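Local coordinates for protein putative nucleoside-diphosphate-sugar epimerase (Staphylococcus aureus subsp. aureus, PDB 3E48) that is of unknown function but is probably an NAD(P)-dependent Rossmann-fold protein related to nucleoside-diphosphate-sugar epimerases, at residues L51-Q56 with I83-N88; I169-R174 with Y202-L207; I161-D166 with E227-M232; I102-Y107 with V138-Y143. All coordinates share one frame; numbering follows the deposited sequence.

Contact 1: L51-Q56 with I83-N88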
# COMPACT_ATOMS: atom_id res chain seq x y z
N LEU B 51 -26.43 1.04 -3.90
CA LEU B 51 -25.08 1.37 -4.35
C LEU B 51 -24.32 0.14 -4.85
O LEU B 51 -24.50 -0.97 -4.34
CB LEU B 51 -24.32 2.02 -3.19
CG LEU B 51 -22.80 2.17 -3.29
CD1 LEU B 51 -22.45 3.13 -4.41
CD2 LEU B 51 -22.27 2.68 -1.96
N ASP B 52 -23.48 0.35 -5.86
CA ASP B 52 -22.64 -0.69 -6.43
C ASP B 52 -21.23 -0.12 -6.40
O ASP B 52 -20.92 0.82 -7.14
CB ASP B 52 -23.07 -0.99 -7.88
CG ASP B 52 -22.13 -1.95 -8.60
OD1 ASP B 52 -22.37 -2.21 -9.79
OD2 ASP B 52 -21.16 -2.45 -7.98
N TYR B 53 -20.38 -0.66 -5.53
CA TYR B 53 -19.00 -0.18 -5.40
C TYR B 53 -18.23 -0.10 -6.70
O TYR B 53 -17.35 0.76 -6.85
CB TYR B 53 -18.20 -1.10 -4.48
CG TYR B 53 -18.42 -0.93 -3.00
CD1 TYR B 53 -17.62 -1.62 -2.09
CD2 TYR B 53 -19.41 -0.08 -2.49
CE1 TYR B 53 -17.79 -1.49 -0.73
CE2 TYR B 53 -19.60 0.06 -1.11
CZ TYR B 53 -18.78 -0.65 -0.24
OH TYR B 53 -18.94 -0.52 1.12
N PHE B 54 -18.54 -0.98 -7.64
CA PHE B 54 -17.80 -1.02 -8.89
C PHE B 54 -18.46 -0.29 -10.05
O PHE B 54 -18.15 -0.54 -11.21
CB PHE B 54 -17.50 -2.47 -9.24
CG PHE B 54 -16.63 -3.14 -8.21
CD1 PHE B 54 -15.25 -2.97 -8.24
CD2 PHE B 54 -17.19 -3.88 -7.18
CE1 PHE B 54 -14.44 -3.52 -7.25
CE2 PHE B 54 -16.40 -4.44 -6.19
CZ PHE B 54 -15.02 -4.26 -6.22
N ASN B 55 -19.36 0.62 -9.71
CA ASN B 55 -20.03 1.44 -10.72
C ASN B 55 -19.84 2.86 -10.21
O ASN B 55 -20.50 3.28 -9.27
CB ASN B 55 -21.51 1.07 -10.81
CG ASN B 55 -22.22 1.86 -11.89
OD1 ASN B 55 -22.37 3.07 -11.79
ND2 ASN B 55 -22.65 1.16 -12.94
N GLN B 56 -18.92 3.58 -10.84
CA GLN B 56 -18.61 4.94 -10.42
C GLN B 56 -19.81 5.85 -10.25
O GLN B 56 -19.95 6.50 -9.22
CB GLN B 56 -17.62 5.59 -11.39
CG GLN B 56 -16.89 6.77 -10.76
CD GLN B 56 -15.61 7.13 -11.49
OE1 GLN B 56 -15.64 7.79 -12.52
NE2 GLN B 56 -14.48 6.68 -10.96
N ILE B 83 -9.26 -2.76 -6.04
CA ILE B 83 -8.81 -1.37 -6.18
C ILE B 83 -9.83 -0.36 -6.71
O ILE B 83 -9.95 0.74 -6.17
CB ILE B 83 -7.56 -1.30 -7.11
CG1 ILE B 83 -6.39 -2.01 -6.45
CG2 ILE B 83 -7.21 0.15 -7.41
CD1 ILE B 83 -6.06 -1.48 -5.08
N PRO B 84 -10.57 -0.70 -7.77
CA PRO B 84 -11.55 0.25 -8.32
C PRO B 84 -12.49 0.80 -7.25
O PRO B 84 -13.01 1.92 -7.36
CB PRO B 84 -12.28 -0.59 -9.36
CG PRO B 84 -11.16 -1.47 -9.89
CD PRO B 84 -10.50 -1.92 -8.60
N GLU B 85 -12.69 0.01 -6.21
CA GLU B 85 -13.53 0.34 -5.07
C GLU B 85 -13.14 1.68 -4.45
O GLU B 85 -13.97 2.59 -4.28
CB GLU B 85 -13.32 -0.75 -4.04
CG GLU B 85 -14.31 -0.87 -2.97
CD GLU B 85 -14.08 -2.16 -2.24
OE1 GLU B 85 -13.31 -2.17 -1.25
OE2 GLU B 85 -14.65 -3.17 -2.69
N VAL B 86 -11.87 1.79 -4.09
CA VAL B 86 -11.35 3.00 -3.46
C VAL B 86 -11.24 4.13 -4.47
O VAL B 86 -11.41 5.29 -4.11
CB VAL B 86 -9.96 2.75 -2.81
CG1 VAL B 86 -8.93 2.38 -3.87
CG2 VAL B 86 -9.52 3.99 -2.04
N GLU B 87 -10.95 3.80 -5.72
CA GLU B 87 -10.88 4.84 -6.74
C GLU B 87 -12.26 5.48 -6.84
O GLU B 87 -12.38 6.69 -6.90
CB GLU B 87 -10.50 4.26 -8.11
CG GLU B 87 -9.02 3.91 -8.28
CD GLU B 87 -8.11 5.12 -8.30
OE1 GLU B 87 -8.54 6.19 -8.78
OE2 GLU B 87 -6.95 5.01 -7.86
N ASN B 88 -13.30 4.65 -6.84
CA ASN B 88 -14.65 5.18 -6.94
C ASN B 88 -15.04 5.97 -5.70
O ASN B 88 -15.72 6.99 -5.79
CB ASN B 88 -15.65 4.06 -7.22
CG ASN B 88 -15.50 3.51 -8.63
OD1 ASN B 88 -14.93 4.17 -9.50
ND2 ASN B 88 -16.02 2.31 -8.86
O HOH W 1 -15.48 0.98 -11.33
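Asn-88 of helix 84-96 reaches into the turn at 51-56 and uses both ends of its amide there. Its ND2 donates to Tyr-53 O at 2.9 Å along an almost straight N-H line (175°), and the acceptor lies in the plane of the amide. Its OD1 accepts from Gln-56 NE2, also at 2.9 Å, in a more bent bond; the two amide planes stand 81° apart. ND2 also donates to a water, and together these bonds fix the orientation of the Asn-88 amide. This is the close-fitting part of the contact, together with Glu-85, whose extended chain, CG anti to the backbone N (chi1 -163°), lays OE2 at the edge of the Tyr-53 ring, 3.4 Å from Tyr-53 CD1. That carboxylate is held by Ser-74, and the Tyr-53 hydroxyl by Ile-72 O and Thr-6.

Toward solvent the fit is looser. The exposed Phe-54 touches Pro-84 through its ring edge, Phe-54 CD1 to Pro-84 CB at 4.0 Å, and the water, 2.9 Å from Asn-88 ND2, gives a weak bond to Phe-54 O. The turn is a type I beta turn from Asp-52 to Asn-55, reinforced by an Asx turn in which Asp-52 OD2 accepts from Phe-54 N.

Asn-55 OD1 accepts from Ser-58 N as the N-cap of helix 56-63. The contact ties the loop after strand 47-50, a parallel strand of the Rossmann-type sheet, to helix 84-96 of the same domain. Tyr-53 stacks on Phe-71 of strand 68-71, helix 118-131 covers Val-86, and, from the second subunit, Phe-80 packs on Pro-84.

Contact 2: I169-R174 with Y202-L207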
# COMPACT_ATOMS: atom_id res chain seq x y z
N ILE B 169 -1.29 -13.38 17.25
CA ILE B 169 -2.23 -12.64 16.42
C ILE B 169 -3.21 -11.86 17.28
O ILE B 169 -3.81 -12.41 18.21
CB ILE B 169 -3.04 -13.59 15.49
CG1 ILE B 169 -2.11 -14.24 14.46
CG2 ILE B 169 -4.13 -12.82 14.77
CD1 ILE B 169 -2.73 -15.38 13.69
N ASN B 170 -3.39 -10.59 16.96
CA ASN B 170 -4.33 -9.80 17.74
C ASN B 170 -5.73 -9.96 17.18
O ASN B 170 -5.96 -9.83 15.97
CB ASN B 170 -3.91 -8.33 17.77
CG ASN B 170 -4.71 -7.54 18.79
OD1 ASN B 170 -5.81 -7.09 18.50
ND2 ASN B 170 -4.15 -7.38 19.99
N TYR B 171 -6.66 -10.24 18.09
CA TYR B 171 -8.07 -10.48 17.78
C TYR B 171 -8.99 -9.48 18.47
O TYR B 171 -8.67 -8.98 19.54
CB TYR B 171 -8.49 -11.86 18.26
CG TYR B 171 -8.05 -13.02 17.41
CD1 TYR B 171 -8.87 -13.49 16.39
CD2 TYR B 171 -6.86 -13.68 17.67
CE1 TYR B 171 -8.51 -14.60 15.64
CE2 TYR B 171 -6.48 -14.80 16.93
CZ TYR B 171 -7.31 -15.25 15.91
OH TYR B 171 -6.96 -16.36 15.17
N ILE B 172 -10.14 -9.24 17.86
CA ILE B 172 -11.14 -8.32 18.42
C ILE B 172 -12.52 -8.68 17.83
O ILE B 172 -12.61 -9.14 16.69
CB ILE B 172 -10.76 -6.85 18.10
CG1 ILE B 172 -11.76 -5.89 18.75
CG2 ILE B 172 -10.71 -6.63 16.59
CD1 ILE B 172 -11.34 -4.43 18.66
N THR B 173 -13.58 -8.49 18.61
CA THR B 173 -14.93 -8.81 18.12
C THR B 173 -15.43 -7.73 17.17
O THR B 173 -14.95 -6.60 17.19
CB THR B 173 -15.96 -8.91 19.27
OG1 THR B 173 -16.12 -7.62 19.89
CG2 THR B 173 -15.53 -9.92 20.32
N ARG B 174 -16.39 -8.10 16.33
CA ARG B 174 -16.97 -7.12 15.42
C ARG B 174 -17.71 -6.11 16.28
O ARG B 174 -17.72 -4.92 15.97
CB ARG B 174 -17.95 -7.77 14.44
CG ARG B 174 -17.31 -8.68 13.41
CD ARG B 174 -18.16 -8.78 12.17
NE ARG B 174 -17.58 -9.69 11.19
CZ ARG B 174 -17.81 -11.00 11.16
NH1 ARG B 174 -18.61 -11.55 12.06
NH2 ARG B 174 -17.21 -11.75 10.25
N TYR B 202 -3.01 -13.34 21.03
CA TYR B 202 -2.89 -14.72 21.50
C TYR B 202 -1.98 -15.49 20.57
O TYR B 202 -2.08 -15.35 19.35
CB TYR B 202 -4.25 -15.42 21.47
CG TYR B 202 -5.36 -14.74 22.24
CD1 TYR B 202 -5.33 -14.67 23.64
CD2 TYR B 202 -6.47 -14.22 21.58
CE1 TYR B 202 -6.39 -14.11 24.35
CE2 TYR B 202 -7.53 -13.66 22.28
CZ TYR B 202 -7.49 -13.61 23.66
OH TYR B 202 -8.54 -13.07 24.36
N ASP B 203 -1.08 -16.30 21.12
CA ASP B 203 -0.26 -17.13 20.26
C ASP B 203 -1.22 -18.28 19.96
O ASP B 203 -2.25 -18.40 20.63
CB ASP B 203 1.01 -17.62 20.98
CG ASP B 203 0.70 -18.44 22.21
OD1 ASP B 203 1.66 -18.91 22.85
OD2 ASP B 203 -0.49 -18.63 22.54
N MSE B 204 -0.92 -19.11 18.98
CA MSE B 204 -1.84 -20.19 18.65
C MSE B 204 -2.00 -21.24 19.75
O MSE B 204 -2.99 -21.97 19.79
CB MSE B 204 -1.43 -20.87 17.35
CG MSE B 204 -1.51 -19.95 16.13
SE MSE B 204 -3.28 -19.15 15.87
CE MSE B 204 -3.02 -17.48 16.83
N LYS B 205 -1.03 -21.30 20.65
CA LYS B 205 -1.08 -22.25 21.75
C LYS B 205 -2.15 -21.82 22.76
O LYS B 205 -2.93 -22.64 23.24
CB LYS B 205 0.30 -22.33 22.42
CG LYS B 205 0.53 -23.60 23.22
CD LYS B 205 1.99 -23.71 23.64
CE LYS B 205 2.92 -23.82 22.44
NZ LYS B 205 2.66 -25.05 21.64
N GLU B 206 -2.18 -20.52 23.07
CA GLU B 206 -3.17 -20.00 24.00
C GLU B 206 -4.55 -20.07 23.36
O GLU B 206 -5.55 -20.35 24.03
CB GLU B 206 -2.86 -18.54 24.37
CG GLU B 206 -1.60 -18.35 25.17
CD GLU B 206 -1.23 -16.89 25.32
OE1 GLU B 206 -1.09 -16.21 24.29
OE2 GLU B 206 -1.08 -16.42 26.47
N LEU B 207 -4.61 -19.80 22.06
CA LEU B 207 -5.89 -19.84 21.36
C LEU B 207 -6.48 -21.24 21.49
O LEU B 207 -7.67 -21.40 21.79
CB LEU B 207 -5.70 -19.51 19.88
CG LEU B 207 -6.80 -18.70 19.19
CD1 LEU B 207 -6.58 -18.75 17.69
CD2 LEU B 207 -8.18 -19.25 19.53
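An antiparallel pairing of strands 168-172 and 194-203 in the branched mixed sheet, followed by helix 204-215, brings Ile-169 against Tyr-202. The two form a hydrogen-bonded pair: Ile-169 N donates to Tyr-202 O at 3.0 Å and Tyr-202 N returns a bond to Ile-169 O at 3.1 Å.

Beyond this pair the side chains meet by apolar contact. The selenomethionine Met-204 folds back, bent at its second and third torsions, and sets its CE 3.8 Å from Ile-169 CD1; the same methyl lies near the edge of the Tyr-171 ring. Tyr-171 has its ring beside the backbone N (chi1 -77°), which turns it toward the second segment. There Tyr-171 CD2 comes in at the edge of the Tyr-202 ring, 4.0 Å from Tyr-202 CD2, and Tyr-171 OH lies 3.5 Å from Leu-207 CD1, with the leucine side chain crossing the tyrosine at about a right angle. The hydroxyl of Tyr-202 bonds to Leu-273 N at the start of helix 273-277.

Asp-203 is the N-cap of helix 204-215. Its backbone N donates to Glu-206 OE1 at 3.2 Å, using the anti lone pair of that oxygen, and the same carboxylate forms a salt bridge with Arg-168. The returning bond from Glu-206 N to Asp-203 OD2 is less certain, because the place of OD2 is doubtful. The arrangement fits a capping box, a recurrent motif at helix N-termini.

Contact 3: I161-D166 with E227-M232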
# COMPACT_ATOMS: atom_id res chain seq x y z
N ILE B 161 -5.22 -25.86 13.34
CA ILE B 161 -4.24 -25.99 12.26
C ILE B 161 -3.73 -24.73 11.57
O ILE B 161 -2.99 -24.83 10.58
CB ILE B 161 -4.78 -26.94 11.17
CG1 ILE B 161 -6.03 -26.35 10.53
CG2 ILE B 161 -5.10 -28.30 11.79
CD1 ILE B 161 -6.58 -27.17 9.38
N TYR B 162 -4.11 -23.56 12.06
CA TYR B 162 -3.64 -22.31 11.44
C TYR B 162 -2.12 -22.32 11.29
O TYR B 162 -1.39 -22.49 12.26
CB TYR B 162 -4.05 -21.10 12.29
CG TYR B 162 -5.54 -20.86 12.40
CD1 TYR B 162 -6.37 -20.91 11.27
CD2 TYR B 162 -6.12 -20.49 13.62
CE1 TYR B 162 -7.73 -20.59 11.37
CE2 TYR B 162 -7.46 -20.17 13.71
CZ TYR B 162 -8.27 -20.21 12.59
OH TYR B 162 -9.59 -19.86 12.70
N PRO B 163 -1.63 -22.12 10.06
CA PRO B 163 -0.18 -22.11 9.80
C PRO B 163 0.41 -20.76 10.20
O PRO B 163 0.88 -20.00 9.36
CB PRO B 163 -0.10 -22.34 8.30
CG PRO B 163 -1.32 -21.62 7.80
CD PRO B 163 -2.38 -22.04 8.80
N ALA B 164 0.37 -20.48 11.50
CA ALA B 164 0.86 -19.21 12.02
C ALA B 164 2.14 -19.35 12.83
O ALA B 164 2.55 -18.41 13.51
CB ALA B 164 -0.22 -18.55 12.88
N GLY B 165 2.77 -20.52 12.76
CA GLY B 165 4.00 -20.73 13.51
C GLY B 165 3.84 -20.41 14.98
O GLY B 165 2.84 -20.77 15.60
N ASP B 166 4.83 -19.73 15.55
CA ASP B 166 4.78 -19.37 16.96
C ASP B 166 4.39 -17.90 17.11
O ASP B 166 4.62 -17.28 18.15
CB ASP B 166 6.15 -19.62 17.61
CG ASP B 166 6.62 -21.05 17.42
OD1 ASP B 166 5.85 -21.98 17.74
OD2 ASP B 166 7.77 -21.25 16.96
N GLU B 227 0.31 -25.01 2.10
CA GLU B 227 -0.32 -25.61 0.93
C GLU B 227 -1.57 -26.39 1.33
O GLU B 227 -2.62 -26.26 0.71
CB GLU B 227 0.66 -26.55 0.22
CG GLU B 227 1.98 -25.91 -0.22
CD GLU B 227 2.86 -25.52 0.95
OE1 GLU B 227 3.15 -26.38 1.81
OE2 GLU B 227 3.29 -24.34 1.01
N THR B 228 -1.44 -27.20 2.38
CA THR B 228 -2.56 -28.01 2.86
C THR B 228 -3.71 -27.13 3.34
O THR B 228 -4.87 -27.40 3.03
CB THR B 228 -2.11 -28.94 4.01
OG1 THR B 228 -1.06 -29.79 3.55
CG2 THR B 228 -3.27 -29.80 4.49
N PHE B 229 -3.40 -26.09 4.09
CA PHE B 229 -4.42 -25.18 4.60
C PHE B 229 -5.20 -24.53 3.45
O PHE B 229 -6.43 -24.49 3.47
CB PHE B 229 -3.78 -24.09 5.46
CG PHE B 229 -4.78 -23.23 6.19
CD1 PHE B 229 -5.43 -23.72 7.32
CD2 PHE B 229 -5.09 -21.96 5.73
CE1 PHE B 229 -6.38 -22.94 7.98
CE2 PHE B 229 -6.03 -21.17 6.39
CZ PHE B 229 -6.68 -21.66 7.52
N ALA B 230 -4.48 -24.03 2.46
CA ALA B 230 -5.10 -23.39 1.31
C ALA B 230 -5.99 -24.36 0.55
O ALA B 230 -7.07 -23.99 0.07
CB ALA B 230 -4.03 -22.83 0.38
N GLU B 231 -5.53 -25.60 0.44
CA GLU B 231 -6.26 -26.64 -0.26
C GLU B 231 -7.57 -27.03 0.40
O GLU B 231 -8.60 -27.15 -0.27
CB GLU B 231 -5.37 -27.88 -0.40
CG GLU B 231 -4.25 -27.72 -1.42
CD GLU B 231 -3.22 -28.82 -1.35
OE1 GLU B 231 -3.59 -29.98 -1.03
OE2 GLU B 231 -2.03 -28.54 -1.63
N MSE B 232 -7.55 -27.23 1.71
CA MSE B 232 -8.76 -27.62 2.42
C MSE B 232 -9.71 -26.46 2.72
O MSE B 232 -10.75 -26.65 3.35
CB MSE B 232 -8.41 -28.38 3.70
CG MSE B 232 -7.52 -27.63 4.67
SE MSE B 232 -6.82 -28.80 6.06
CE MSE B 232 -8.47 -29.11 7.03
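This is a buried apolar contact between a loop and a helix, with no hydrogen bond across it. It joins the loop between strands 159-160 and 168-172 to helix 226-231, beside the small two-stranded parallel sheet of strands 159-160 and 220-221. Pro-163 is the centre of an inverse gamma turn, with a weak bond from Ala-164 N to Tyr-162 O, and the bend presents the proline ring to the helix.

Phe-229 is the hub. With chi1 at -172°, its ring is directed away from the helix backbone toward the loop, where three residues meet it from different directions. Pro-163 CD sits over one face in a CH-pi contact, 3.9 Å from the ring centroid and 18° off the normal. Tyr-162 turns its own ring edge to the phenylalanine, Tyr-162 CD1 lying 3.8 Å from Phe-229 CZ, while Ile-161 CD1 lies at the edge of the Phe-229 ring, 4.2 Å from Phe-229 CD1.

Other elements enclose the group: Leu-243 and Ala-244 of helix 239-251 pack on Phe-229, and Tyr-247 stacks with Tyr-162. The exposed selenomethionine Met-232 reaches Ile-161 tip to tip, its CE 3.6 Å from Ile-161 CD1.

Contact 4: I102-Y107 with V138-Y143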
# COMPACT_ATOMS: atom_id res chain seq x y z
N ILE B 102 -14.44 8.17 6.53
CA ILE B 102 -13.93 7.33 7.61
C ILE B 102 -13.76 5.99 6.91
O ILE B 102 -14.74 5.36 6.50
CB ILE B 102 -14.94 7.21 8.78
CG1 ILE B 102 -15.17 8.59 9.39
CG2 ILE B 102 -14.41 6.23 9.83
CD1 ILE B 102 -16.22 8.63 10.51
N PHE B 103 -12.51 5.56 6.75
CA PHE B 103 -12.21 4.31 6.05
C PHE B 103 -11.88 3.19 7.02
O PHE B 103 -10.99 3.33 7.85
CB PHE B 103 -11.04 4.53 5.08
CG PHE B 103 -10.80 3.38 4.14
CD1 PHE B 103 -11.30 3.40 2.85
CD2 PHE B 103 -10.07 2.27 4.55
CE1 PHE B 103 -11.07 2.34 1.96
CE2 PHE B 103 -9.83 1.20 3.68
CZ PHE B 103 -10.34 1.24 2.38
N ILE B 104 -12.59 2.07 6.90
CA ILE B 104 -12.36 0.92 7.78
C ILE B 104 -11.42 -0.08 7.11
O ILE B 104 -11.85 -0.91 6.31
CB ILE B 104 -13.68 0.20 8.11
CG1 ILE B 104 -14.70 1.20 8.66
CG2 ILE B 104 -13.42 -0.93 9.10
CD1 ILE B 104 -14.27 1.90 9.93
N GLY B 105 -10.14 -0.01 7.46
CA GLY B 105 -9.16 -0.91 6.87
C GLY B 105 -8.69 -2.02 7.80
O GLY B 105 -8.91 -1.96 9.01
N TYR B 106 -8.04 -3.03 7.22
CA TYR B 106 -7.53 -4.17 7.97
C TYR B 106 -6.07 -3.92 8.37
O TYR B 106 -5.32 -3.32 7.61
CB TYR B 106 -7.65 -5.42 7.10
CG TYR B 106 -7.40 -6.73 7.82
CD1 TYR B 106 -8.00 -6.99 9.06
CD2 TYR B 106 -6.60 -7.72 7.25
CE1 TYR B 106 -7.82 -8.21 9.70
CE2 TYR B 106 -6.41 -8.94 7.89
CZ TYR B 106 -7.03 -9.18 9.12
OH TYR B 106 -6.84 -10.38 9.75
N TYR B 107 -5.67 -4.41 9.54
CA TYR B 107 -4.31 -4.19 10.03
C TYR B 107 -3.16 -4.94 9.34
O TYR B 107 -2.00 -4.68 9.63
CB TYR B 107 -4.23 -4.42 11.55
CG TYR B 107 -4.28 -5.85 12.06
CD1 TYR B 107 -3.77 -6.17 13.32
CD2 TYR B 107 -4.88 -6.88 11.32
CE1 TYR B 107 -3.85 -7.46 13.83
CE2 TYR B 107 -4.96 -8.18 11.83
CZ TYR B 107 -4.44 -8.46 13.09
OH TYR B 107 -4.51 -9.75 13.59
N VAL B 138 -9.20 4.02 10.00
CA VAL B 138 -9.37 3.12 11.13
C VAL B 138 -8.93 1.71 10.77
O VAL B 138 -9.53 1.07 9.92
CB VAL B 138 -10.86 3.07 11.56
CG1 VAL B 138 -11.02 2.17 12.78
CG2 VAL B 138 -11.36 4.48 11.84
N ARG B 139 -7.87 1.22 11.41
CA ARG B 139 -7.40 -0.12 11.12
C ARG B 139 -7.94 -1.08 12.17
O ARG B 139 -7.94 -0.76 13.36
CB ARG B 139 -5.87 -0.14 11.08
CG ARG B 139 -5.31 0.67 9.91
CD ARG B 139 -3.82 0.99 10.04
NE ARG B 139 -2.97 -0.19 9.93
CZ ARG B 139 -2.32 -0.73 10.96
NH1 ARG B 139 -2.42 -0.20 12.17
NH2 ARG B 139 -1.57 -1.81 10.77
N MSE B 140 -8.43 -2.24 11.74
CA MSE B 140 -8.97 -3.20 12.69
C MSE B 140 -8.15 -4.49 12.75
O MSE B 140 -7.52 -4.88 11.76
CB MSE B 140 -10.42 -3.53 12.33
CG MSE B 140 -10.60 -4.27 11.02
SE MSE B 140 -12.46 -4.43 10.47
CE MSE B 140 -12.20 -4.12 8.59
N ALA B 141 -8.16 -5.13 13.92
CA ALA B 141 -7.45 -6.39 14.12
C ALA B 141 -8.34 -7.51 13.56
O ALA B 141 -9.37 -7.23 12.95
CB ALA B 141 -7.17 -6.61 15.60
N MSE B 142 -7.94 -8.77 13.77
CA MSE B 142 -8.69 -9.92 13.25
C MSE B 142 -9.98 -10.26 14.00
O MSE B 142 -9.99 -10.35 15.22
CB MSE B 142 -7.78 -11.15 13.22
CG MSE B 142 -8.35 -12.34 12.44
SE MSE B 142 -7.17 -13.89 12.43
CE MSE B 142 -5.71 -13.17 11.38
N TYR B 143 -11.08 -10.46 13.27
CA TYR B 143 -12.36 -10.79 13.90
C TYR B 143 -12.32 -12.06 14.74
O TYR B 143 -11.79 -13.09 14.30
CB TYR B 143 -13.46 -10.99 12.85
CG TYR B 143 -13.73 -9.84 11.93
CD1 TYR B 143 -13.98 -8.56 12.43
CD2 TYR B 143 -13.82 -10.04 10.55
CE1 TYR B 143 -14.30 -7.51 11.57
CE2 TYR B 143 -14.15 -9.00 9.69
CZ TYR B 143 -14.39 -7.74 10.21
OH TYR B 143 -14.72 -6.71 9.37
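Strands 102-106 and 138-140 run parallel, their axes 4.5 Å apart at closest and 32° apart in direction, joined by bonds such as Val-138 N to Phe-103 O (2.9 Å) and Met-140 N to Gly-105 O (2.8 Å). On the face carrying Ile-104, Val-138 and Met-140, the isoleucine and valine lie side by side, and the selenomethionine crosses Ile-104 at about a right angle. There packing is tight, Met-140 CE standing 3.5 Å from Ile-104 CG2.

Past the strand end, the Tyr-107 ring lies flat over the backbone of Ala-141, whose CA is 3.5 Å from the ring centroid and almost exactly on its normal, a CH-pi contact. CG of Tyr-107 sits between its backbone N and carbonyl carbon (chi1 74°), which swings the ring over Ala-141, where strand 134-143 is broken. Tyr-106 instead presents a ring edge to Ala-141 O, and its buried OH, 3.4 Å from Met-142 CE, has no polar partner in the model. Arg-139 lays its guanidinium face against Tyr-107 CA while Asp-109 and Gln-257 bind its nitrogens.

The pair belongs to the beta-alpha-beta unit with helix 118-131, which packs on Phe-103; helix 174-186 covers Ile-104 and Val-138, and strand 68-71 borders strand 100-106.

Contact 4 lies nearest the middle of the fold, its centre about 6 Å from the centre of the chain, with contacts 1 and 2 on opposite sides. Contacts 1, 4 and 2 follow in series along the chain, and contact 2 is nested within the loop that contact 3 closes. Helix 84-96 of contact 1 leads into strand 100-106 of contact 4, although the two contacts do not touch. The mixed sheet carries contacts 4 and 2, strand 134-143 neighbouring both 168-172 and 194-203. Contact 3 packs against contact 2 from outside that sheet, through Met-204 and Ala-164, their centres about 16 Å apart; contact 1 lies toward strands 47-50 and 68-71.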